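Phosphoribosylformylglycinamidine synthase 2 (Thermus thermophilus, PDB 3VIU) is a PurM-like protein with two tandem N- and C-terminal domain pairs, which in this structure holds ADP and a magnesium ion. Local coordinates at residues I106-M111 / S304-V309; A115-L120 / A175-L180; Y198-K203 / L329-V334. All blocks are in the same frame, centred on the assembly; numbering follows the deposited sequence.

From the N terminus, helix 95-112 carries one side of contact 1 and leads straight into strand 116-126, whose start pairs with strand 172-182 in contact 2. That pairing closes a loop of 54 residues inside the N-terminal domain and is nested within the much longer loop closed by contact 1, which returns at 304-309 in the C-terminal domain. Contact 3 opens at 198-203, inside the contact 1 loop, and closes beyond it at 329-334, so the two cross. Contacts 1 and 2 meet where helix 95-112 packs on Cys177; the 304-309 side of contact 1 joins the sheet of contact 3, where strands 307-312 and 196-201 are neighbours.

Contact 1 (I106-M111 / S304-V309); sequences ILRDIM and SQERMV. With ADP (adenosine-5'-diphosphate), chain B.
Arg108 reaches from helix 95-112 to the turn at 304-306, joining the N-terminal and C-terminal parts of a PurM-like unit. Its NH1 gives a hydrogen bond to Gln305 OE1 (2.9 Å, 150° at the hydrogen), approaching from above the amide's carbonyl plane; guanidinium and amide planes stand 66° apart. One guanidinium face lies over the backbone N of Glu306, while NH2 forms a long salt bridge with Glu306 OE2 at 3.7 Å. A water in the guanidinium plane donates to Gln305 OE1 (2.6 Å) and has weak bonds to Arg108 NH2 and Glu306 OE2, closing the polar cluster. A bend at chi3 (-73°) and a further turn about the CD-NE bond set the guanidinium plane across its own CH2 chain and against the 304-306 turn. Further along the helix, two selenomethionines cross, with Met111 SE 3.6 Å from Met308 CE.

The second shell holds Glu306: mainly Asp234 N at OE1, and also Tyr148 OH at OE2. Arg307, whose CB points away from the helix, bonds through NE to Ser304 O and through NH2 to Ser302 O, bracing the turn. On the helix's ligand-facing side Asp109, a residue of the ADP pocket, makes a close approach to the nucleotide, its OD1 lying 3.1 Å from ADP O3B.

Contact 2 (A115-L120 / A175-L180); sequences ARPIAL and AMCLGL
Two residues of strand 116-126, Ile118 and Ala119, stand opposite the single Leu178, forming a classic beta bulge in the antiparallel pairing with strand 172-182, its neighbour in the six-stranded sheet of the PurM-like N-terminal domain. Hydrogen bonds define the bulge: Leu178 O takes both Ile118 N (2.6 Å, 165° at the hydrogen) and Ala119 N (3.2 Å), and Leu178 N returns a nearly straight bond to Ala119 O (2.8 Å, 171°). Before the bulge, Arg116 and Leu180 form a hydrogen-bonded pair through both their N and O atoms. Between these bonds run CA-H...O contacts, the shortest from Gly179 CA to Arg116 O at 3.1 Å. The backbones come close there, with Pro117 and Gly179 as a non-hydrogen-bonded pair; glycine leaves room for the methyl of Ala115, whose CB lies 3.6 Å from Gly179 C.

Apolar contacts occupy both faces. On the face of Pro117, Cys177 and Leu120, Leu120 CD2 reaches Cys177 CB at 3.8 Å, and Ile106 and Leu107 of helix 95-112 pack on the cysteine. On the other, Ala119 CB meets Leu178 CB. Ile118, displaced by the bulge, sets CG1 between its backbone N and carbonyl carbon (chi1 62°), which brings CG1 to 3.9 Å from Leu178 CB while CG2 meets Leu180 CG at 4.0 Å, the two side chains crossing at about a right angle. Arg116 instead leads its guanidinium away, to a salt bridge with Glu243 of helix 235-250.

The chemistry implies a pairing held by main-chain bonds, with one doubly used carbonyl absorbing the extra residue and apolar side chains packed on both faces.

Contact 3 (Y198-K203 / L329-V334); sequences YYAGAK and LDCVPV
Pro333 lies over one face of the Tyr198 ring, its CB 4.2 Å from the ring centroid and 14° off the normal, a CH-pi contact between residues of adjacent antiparallel strands in the seven-stranded sheet of the PurM-like C-terminal domain. Cys331 O meets the ring at its edge, near the plane, 3.4 Å from Tyr198 CD2, and Cys331 SG makes an oblique sulfur-aromatic contact, 3.6 Å from that same carbon. With CG anti to the carbonyl carbon (chi1 -77°), the ring extends across the neighbouring strand at Pro333; its OH is hydrogen-bonded to Glu321 OE2 of helix 317-326.

Tyr199 and Val332 form the hydrogen-bonded pair, with Tyr199 N to Val332 O at 2.8 Å and Val332 N to Tyr199 O at 3.1 Å. Tyr199 OH reaches forward along its own segment and donates to Ala202 O (2.6 Å) on a lone pair in the carbonyl plane.

Toward Gly201 the strands separate. One water donates to both Asp330 O and Tyr199 O, the latter already accepting from Val332 N; a second accepts from Gly201 N and donates to Asp330 O. Direct backbone hydrogen bonds and aromatic packing thus secure one end, whereas at the other, waters link Tyr199 O and Gly201 N to Asp330 O.

Contact 1 (I106-M111 / S304-V309)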
loop_
_atom_site.group_PDB
_atom_site.type_symbol
_atom_site.label_atom_id
_atom_site.label_comp_id
_atom_site.label_asym_id
_atom_site.label_seq_id
_atom_site.Cartn_x
_atom_site.Cartn_y
_atom_site.Cartn_z
ATOM N N ILE A 106 4.967 7.723 6.284
ATOM C CA ILE A 106 4.662 6.305 6.460
ATOM C C ILE A 106 5.702 5.659 7.383
ATOM O O ILE A 106 5.378 4.797 8.203
ATOM C CB ILE A 106 4.620 5.560 5.078
ATOM C CG1 ILE A 106 3.968 4.192 5.239
ATOM C CG2 ILE A 106 6.020 5.376 4.512
ATOM C CD1 ILE A 106 2.502 4.260 5.561
ATOM N N LEU A 107 6.949 6.101 7.257
ATOM C CA LEU A 107 8.049 5.584 8.067
ATOM C C LEU A 107 7.824 5.866 9.548
ATOM O O LEU A 107 8.095 5.017 10.403
ATOM C CB LEU A 107 9.363 6.226 7.625
ATOM C CG LEU A 107 10.419 5.415 6.872
ATOM C CD1 LEU A 107 9.792 4.289 6.077
ATOM C CD2 LEU A 107 11.199 6.377 5.966
ATOM N N ARG A 108 7.332 7.066 9.846
ATOM C CA ARG A 108 7.078 7.456 11.222
ATOM C C ARG A 108 5.924 6.670 11.843
ATOM O O ARG A 108 5.969 6.341 13.028
ATOM C CB ARG A 108 6.816 8.966 11.304
ATOM C CG ARG A 108 8.072 9.804 11.063
ATOM C CD ARG A 108 7.859 11.254 11.456
ATOM N NE ARG A 108 7.012 11.970 10.512
ATOM C CZ ARG A 108 7.418 12.395 9.318
ATOM N NH1 ARG A 108 6.571 13.039 8.524
ATOM N NH2 ARG A 108 8.671 12.188 8.922
ATOM N N ASP A 109 4.902 6.355 11.047
ATOM C CA ASP A 109 3.773 5.580 11.555
ATOM C C ASP A 109 4.239 4.197 11.993
ATOM O O ASP A 109 3.782 3.667 13.000
ATOM C CB ASP A 109 2.690 5.402 10.488
ATOM C CG ASP A 109 1.904 6.665 10.232
ATOM O OD1 ASP A 109 1.588 7.381 11.205
ATOM O OD2 ASP A 109 1.585 6.933 9.056
ATOM N N ILE A 110 5.141 3.612 11.216
ATOM C CA ILE A 110 5.668 2.291 11.513
ATOM C C ILE A 110 6.597 2.352 12.724
ATOM O O ILE A 110 6.588 1.456 13.565
ATOM C CB ILE A 110 6.429 1.736 10.298
ATOM C CG1 ILE A 110 5.481 1.648 9.093
ATOM C CG2 ILE A 110 7.074 0.407 10.641
ATOM C CD1 ILE A 110 4.164 0.984 9.383
HETATM N N MSE A 111 7.396 3.412 12.811
HETATM C CA MSE A 111 8.315 3.594 13.934
HETATM C C MSE A 111 7.568 3.748 15.245
HETATM O O MSE A 111 8.011 3.249 16.279
HETATM C CB MSE A 111 9.141 4.864 13.785
HETATM C CG MSE A 111 10.169 4.912 12.696
HETATM SE SE MSE A 111 10.894 6.716 12.757
HETATM C CE MSE A 111 10.418 7.312 10.978
ATOM N N SER A 304 5.139 20.393 9.994
ATOM C CA SER A 304 6.568 20.271 9.727
ATOM C C SER A 304 6.972 18.811 9.862
ATOM O O SER A 304 6.477 18.110 10.737
ATOM C CB SER A 304 7.366 21.138 10.698
ATOM O OG SER A 304 7.059 22.510 10.505
ATOM N N GLN A 305 7.866 18.367 8.984
ATOM C CA GLN A 305 8.334 16.984 8.962
ATOM C C GLN A 305 9.238 16.595 10.123
ATOM O O GLN A 305 9.718 17.447 10.875
ATOM C CB GLN A 305 9.071 16.696 7.652
ATOM C CG GLN A 305 8.264 16.961 6.395
ATOM C CD GLN A 305 7.053 16.063 6.280
ATOM O OE1 GLN A 305 7.163 14.842 6.346
ATOM N NE2 GLN A 305 5.890 16.669 6.098
ATOM N N GLU A 306 9.471 15.288 10.224
ATOM C CA GLU A 306 10.297 14.666 11.258
ATOM C C GLU A 306 10.105 15.172 12.683
ATOM O O GLU A 306 11.068 15.549 13.357
ATOM C CB GLU A 306 11.792 14.719 10.893
ATOM C CG GLU A 306 12.179 15.743 9.861
ATOM C CD GLU A 306 11.956 15.277 8.430
ATOM O OE1 GLU A 306 12.029 16.139 7.532
ATOM O OE2 GLU A 306 11.720 14.071 8.193
ATOM N N ARG A 307 8.857 15.171 13.140
ATOM C CA ARG A 307 8.534 15.580 14.504
ATOM C C ARG A 307 7.903 14.369 15.184
ATOM O O ARG A 307 7.155 13.614 14.558
ATOM C CB ARG A 307 7.578 16.771 14.513
ATOM C CG ARG A 307 8.252 18.097 14.213
ATOM C CD ARG A 307 7.261 19.223 14.370
ATOM N NE ARG A 307 6.104 19.022 13.503
ATOM C CZ ARG A 307 4.970 19.710 13.596
ATOM N NH1 ARG A 307 4.834 20.652 14.523
ATOM N NH2 ARG A 307 3.971 19.447 12.767
HETATM N N MSE A 308 8.206 14.191 16.465
HETATM C CA MSE A 308 7.714 13.034 17.199
HETATM C C MSE A 308 7.278 13.364 18.630
HETATM O O MSE A 308 7.923 14.149 19.328
HETATM C CB MSE A 308 8.827 11.977 17.234
HETATM C CG MSE A 308 8.364 10.550 17.443
HETATM SE SE MSE A 308 7.621 9.787 15.811
HETATM C CE MSE A 308 9.190 8.838 15.162
ATOM N N VAL A 309 6.183 12.747 19.060
ATOM C CA VAL A 309 5.660 12.920 20.409
ATOM C C VAL A 309 5.962 11.641 21.206
ATOM O O VAL A 309 5.709 10.538 20.720
ATOM C CB VAL A 309 4.128 13.144 20.384
ATOM C CG1 VAL A 309 3.554 13.014 21.778
ATOM C CG2 VAL A 309 3.820 14.523 19.826
HETATM P PB ADP B . -2.114 8.885 9.978
HETATM O O1B ADP B . -2.758 10.210 9.759
HETATM O O2B ADP B . -1.409 8.405 8.613
HETATM O O3B ADP B . -0.971 9.041 11.209
HETATM P PA ADP B . -4.736 8.135 9.905
HETATM O O1A ADP B . -5.415 9.002 10.907
HETATM O O2A ADP B . -4.678 8.921 8.488
HETATM O O3A ADP B . -3.224 7.768 10.431
HETATM O "O5'" ADP B . -5.547 6.738 9.655
HETATM C "C5'" ADP B . -6.644 6.645 10.585
HETATM C "C4'" ADP B . -6.771 5.237 11.238
HETATM O "O4'" ADP B . -7.821 4.451 10.589
HETATM C "C3'" ADP B . -5.488 4.371 11.148
HETATM O "O3'" ADP B . -5.391 3.535 12.309
HETATM C "C2'" ADP B . -5.695 3.573 9.860
HETATM O "O2'" ADP B . -4.940 2.358 9.847
HETATM C "C1'" ADP B . -7.209 3.349 9.832
HETATM N N9 ADP B . -7.725 3.308 8.457
HETATM C C8 ADP B . -7.926 4.380 7.633
HETATM N N7 ADP B . -8.396 3.990 6.484
HETATM C C5 ADP B . -8.529 2.647 6.488
HETATM C C6 ADP B . -8.977 1.679 5.552
HETATM N N6 ADP B . -9.411 2.064 4.297
HETATM N N1 ADP B . -8.972 0.377 5.913
HETATM C C2 ADP B . -8.555 -0.018 7.126
HETATM N N3 ADP B . -8.127 0.861 8.034
HETATM C C4 ADP B . -8.097 2.184 7.762
HETATM O O HOH W 1 9.344 13.477 5.953
#

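Contact 2 (A115-L120 / A175-L180)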
loop_
_atom_site.group_PDB
_atom_site.type_symbol
_atom_site.label_atom_id
_atom_site.label_comp_id
_atom_site.label_asym_id
_atom_site.label_seq_id
_atom_site.Cartn_x
_atom_site.Cartn_y
_atom_site.Cartn_z
ATOM N N ALA A 115 8.489 -0.536 15.697
ATOM C CA ALA A 115 8.979 -1.450 14.673
ATOM C C ALA A 115 9.991 -0.741 13.788
ATOM O O ALA A 115 9.752 0.372 13.320
ATOM C CB ALA A 115 7.826 -1.957 13.830
ATOM N N ARG A 116 11.130 -1.389 13.574
ATOM C CA ARG A 116 12.163 -0.819 12.732
ATOM C C ARG A 116 11.806 -1.085 11.272
ATOM O O ARG A 116 11.636 -2.233 10.862
ATOM C CB ARG A 116 13.511 -1.451 13.066
ATOM C CG ARG A 116 14.629 -1.063 12.133
ATOM C CD ARG A 116 15.908 -1.798 12.503
ATOM N NE ARG A 116 16.466 -1.316 13.763
ATOM C CZ ARG A 116 17.185 -0.203 13.878
ATOM N NH1 ARG A 116 17.439 0.540 12.806
ATOM N NH2 ARG A 116 17.646 0.171 15.065
ATOM N N PRO A 117 11.661 -0.019 10.475
ATOM C CA PRO A 117 11.322 -0.126 9.050
ATOM C C PRO A 117 12.295 -1.031 8.292
ATOM O O PRO A 117 13.495 -0.789 8.300
ATOM C CB PRO A 117 11.402 1.318 8.576
ATOM C CG PRO A 117 10.947 2.078 9.782
ATOM C CD PRO A 117 11.693 1.391 10.900
ATOM N N ILE A 118 11.782 -2.065 7.634
ATOM C CA ILE A 118 12.649 -2.971 6.895
ATOM C C ILE A 118 12.369 -2.912 5.412
ATOM O O ILE A 118 13.134 -3.451 4.608
ATOM C CB ILE A 118 12.498 -4.455 7.364
ATOM C CG1 ILE A 118 11.070 -4.954 7.111
ATOM C CG2 ILE A 118 12.871 -4.574 8.832
ATOM C CD1 ILE A 118 10.816 -6.394 7.561
ATOM N N ALA A 119 11.272 -2.262 5.041
ATOM C CA ALA A 119 10.946 -2.165 3.632
ATOM C C ALA A 119 9.869 -1.145 3.283
ATOM O O ALA A 119 8.991 -0.834 4.092
ATOM C CB ALA A 119 10.544 -3.530 3.115
ATOM N N LEU A 120 9.965 -0.635 2.057
ATOM C CA LEU A 120 9.010 0.319 1.500
ATOM C C LEU A 120 8.525 -0.211 0.155
ATOM O O LEU A 120 9.288 -0.824 -0.586
ATOM C CB LEU A 120 9.659 1.692 1.287
ATOM C CG LEU A 120 9.864 2.563 2.531
ATOM C CD1 LEU A 120 10.807 3.709 2.216
ATOM C CD2 LEU A 120 8.520 3.073 3.014
ATOM N N ALA A 175 2.380 5.044 -0.368
ATOM C CA ALA A 175 3.585 4.370 0.089
ATOM C C ALA A 175 3.255 3.402 1.213
ATOM O O ALA A 175 2.565 3.746 2.175
ATOM C CB ALA A 175 4.616 5.386 0.555
HETATM N N MSE A 176 3.748 2.180 1.082
HETATM C CA MSE A 176 3.519 1.164 2.087
HETATM C C MSE A 176 4.835 0.923 2.814
HETATM O O MSE A 176 5.901 0.989 2.207
HETATM C CB MSE A 176 3.045 -0.120 1.416
HETATM C CG MSE A 176 2.739 -1.254 2.365
HETATM SE SE MSE A 176 2.235 -2.837 1.350
HETATM C CE MSE A 176 2.270 -4.157 2.766
ATOM N N CYS A 177 4.764 0.661 4.117
ATOM C CA CYS A 177 5.970 0.400 4.877
ATOM C C CYS A 177 5.877 -0.834 5.779
ATOM O O CYS A 177 4.851 -1.094 6.395
ATOM C CB CYS A 177 6.342 1.626 5.708
ATOM S SG CYS A 177 7.924 1.448 6.580
ATOM N N LEU A 178 6.969 -1.593 5.837
ATOM C CA LEU A 178 7.056 -2.787 6.670
ATOM C C LEU A 178 8.106 -2.573 7.756
ATOM O O LEU A 178 9.209 -2.094 7.478
ATOM C CB LEU A 178 7.463 -4.009 5.835
ATOM C CG LEU A 178 6.393 -5.062 5.573
ATOM C CD1 LEU A 178 5.370 -4.515 4.602
ATOM C CD2 LEU A 178 7.035 -6.314 5.020
ATOM N N GLY A 179 7.764 -2.928 8.992
ATOM C CA GLY A 179 8.703 -2.785 10.086
ATOM C C GLY A 179 8.647 -4.004 10.983
ATOM O O GLY A 179 7.580 -4.609 11.141
ATOM N N LEU A 180 9.782 -4.396 11.559
ATOM C CA LEU A 180 9.771 -5.548 12.445
ATOM C C LEU A 180 10.147 -5.160 13.856
ATOM O O LEU A 180 10.816 -4.151 14.091
ATOM C CB LEU A 180 10.685 -6.680 11.936
ATOM C CG LEU A 180 12.205 -6.726 12.107
ATOM C CD1 LEU A 180 12.605 -6.599 13.562
ATOM C CD2 LEU A 180 12.710 -8.051 11.570
#

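Contact 3 (Y198-K203 / L329-V334)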
loop_
_atom_site.group_PDB
_atom_site.type_symbol
_atom_site.label_atom_id
_atom_site.label_comp_id
_atom_site.label_asym_id
_atom_site.label_seq_id
_atom_site.Cartn_x
_atom_site.Cartn_y
_atom_site.Cartn_z
ATOM N N TYR A 198 6.815 14.433 25.793
ATOM C CA TYR A 198 8.000 14.970 25.140
ATOM C C TYR A 198 7.864 15.173 23.635
ATOM O O TYR A 198 7.091 14.490 22.958
ATOM C CB TYR A 198 9.215 14.093 25.439
ATOM C CG TYR A 198 9.785 14.297 26.823
ATOM C CD1 TYR A 198 9.036 13.998 27.963
ATOM C CD2 TYR A 198 11.082 14.770 26.997
ATOM C CE1 TYR A 198 9.569 14.159 29.238
ATOM C CE2 TYR A 198 11.626 14.935 28.266
ATOM C CZ TYR A 198 10.867 14.627 29.384
ATOM O OH TYR A 198 11.413 14.778 30.642
ATOM N N TYR A 199 8.637 16.132 23.138
ATOM C CA TYR A 199 8.676 16.516 21.735
ATOM C C TYR A 199 10.117 16.353 21.280
ATOM O O TYR A 199 11.032 16.857 21.936
ATOM C CB TYR A 199 8.246 17.982 21.610
ATOM C CG TYR A 199 8.485 18.663 20.275
ATOM C CD1 TYR A 199 9.761 18.762 19.725
ATOM C CD2 TYR A 199 7.434 19.276 19.597
ATOM C CE1 TYR A 199 9.980 19.460 18.531
ATOM C CE2 TYR A 199 7.639 19.970 18.411
ATOM C CZ TYR A 199 8.910 20.062 17.881
ATOM O OH TYR A 199 9.105 20.763 16.705
ATOM N N ALA A 200 10.314 15.660 20.162
ATOM C CA ALA A 200 11.649 15.447 19.615
ATOM C C ALA A 200 11.643 15.546 18.095
ATOM O O ALA A 200 10.630 15.286 17.458
ATOM C CB ALA A 200 12.171 14.096 20.039
ATOM N N GLY A 201 12.781 15.917 17.523
ATOM C CA GLY A 201 12.879 16.047 16.079
ATOM C C GLY A 201 13.078 17.482 15.621
ATOM O O GLY A 201 13.585 18.308 16.366
ATOM N N ALA A 202 12.677 17.776 14.391
ATOM C CA ALA A 202 12.810 19.116 13.835
ATOM C C ALA A 202 11.987 20.126 14.631
ATOM O O ALA A 202 11.079 19.756 15.377
ATOM C CB ALA A 202 12.356 19.121 12.374
ATOM N N LYS A 203 12.308 21.405 14.472
ATOM C CA LYS A 203 11.572 22.445 15.164
ATOM C C LYS A 203 10.357 22.824 14.311
ATOM O O LYS A 203 10.394 22.719 13.089
ATOM C CB LYS A 203 12.473 23.656 15.439
ATOM C CG LYS A 203 13.393 24.051 14.302
ATOM C CD LYS A 203 14.556 23.071 14.135
ATOM C CE LYS A 203 15.377 23.382 12.881
ATOM N NZ LYS A 203 15.932 24.779 12.856
ATOM N N LEU A 329 20.143 14.100 19.658
ATOM C CA LEU A 329 18.858 14.784 19.533
ATOM C C LEU A 329 18.314 15.343 20.848
ATOM O O LEU A 329 18.520 14.768 21.922
ATOM C CB LEU A 329 17.817 13.839 18.930
ATOM C CG LEU A 329 17.974 13.457 17.459
ATOM C CD1 LEU A 329 16.982 12.356 17.108
ATOM C CD2 LEU A 329 17.760 14.690 16.591
ATOM N N ASP A 330 17.616 16.473 20.744
ATOM C CA ASP A 330 17.006 17.116 21.901
ATOM C C ASP A 330 15.632 16.492 22.099
ATOM O O ASP A 330 14.909 16.249 21.134
ATOM C CB ASP A 330 16.821 18.619 21.669
ATOM C CG ASP A 330 18.076 19.298 21.150
ATOM O OD1 ASP A 330 19.137 19.177 21.805
ATOM O OD2 ASP A 330 17.998 19.961 20.086
ATOM N N CYS A 331 15.283 16.238 23.353
ATOM C CA CYS A 331 13.994 15.658 23.691
ATOM C C CYS A 331 13.475 16.463 24.878
ATOM O O CYS A 331 13.918 16.268 26.006
ATOM C CB CYS A 331 14.169 14.188 24.069
ATOM S SG CYS A 331 12.632 13.232 24.142
ATOM N N VAL A 332 12.532 17.365 24.621
ATOM C CA VAL A 332 11.999 18.220 25.670
ATOM C C VAL A 332 10.507 18.103 25.971
ATOM O O VAL A 332 9.692 17.895 25.077
ATOM C CB VAL A 332 12.310 19.699 25.359
ATOM C CG1 VAL A 332 13.822 19.887 25.221
ATOM C CG2 VAL A 332 11.591 20.138 24.081
ATOM N N PRO A 333 10.139 18.230 27.258
ATOM C CA PRO A 333 8.744 18.149 27.699
ATOM C C PRO A 333 7.987 19.350 27.133
ATOM O O PRO A 333 8.438 20.496 27.253
ATOM C CB PRO A 333 8.860 18.182 29.224
ATOM C CG PRO A 333 10.094 18.997 29.449
ATOM C CD PRO A 333 11.039 18.446 28.408
ATOM N N VAL A 334 6.836 19.081 26.522
ATOM C CA VAL A 334 6.039 20.123 25.885
ATOM C C VAL A 334 4.580 20.168 26.374
ATOM O O VAL A 334 3.881 21.174 26.189
ATOM C CB VAL A 334 6.098 19.921 24.335
ATOM C CG1 VAL A 334 4.732 19.576 23.778
ATOM C CG2 VAL A 334 6.684 21.139 23.674
HETATM O O HOH W 2 13.451 18.502 20.692
HETATM O O HOH W 3 15.301 16.146 18.639
#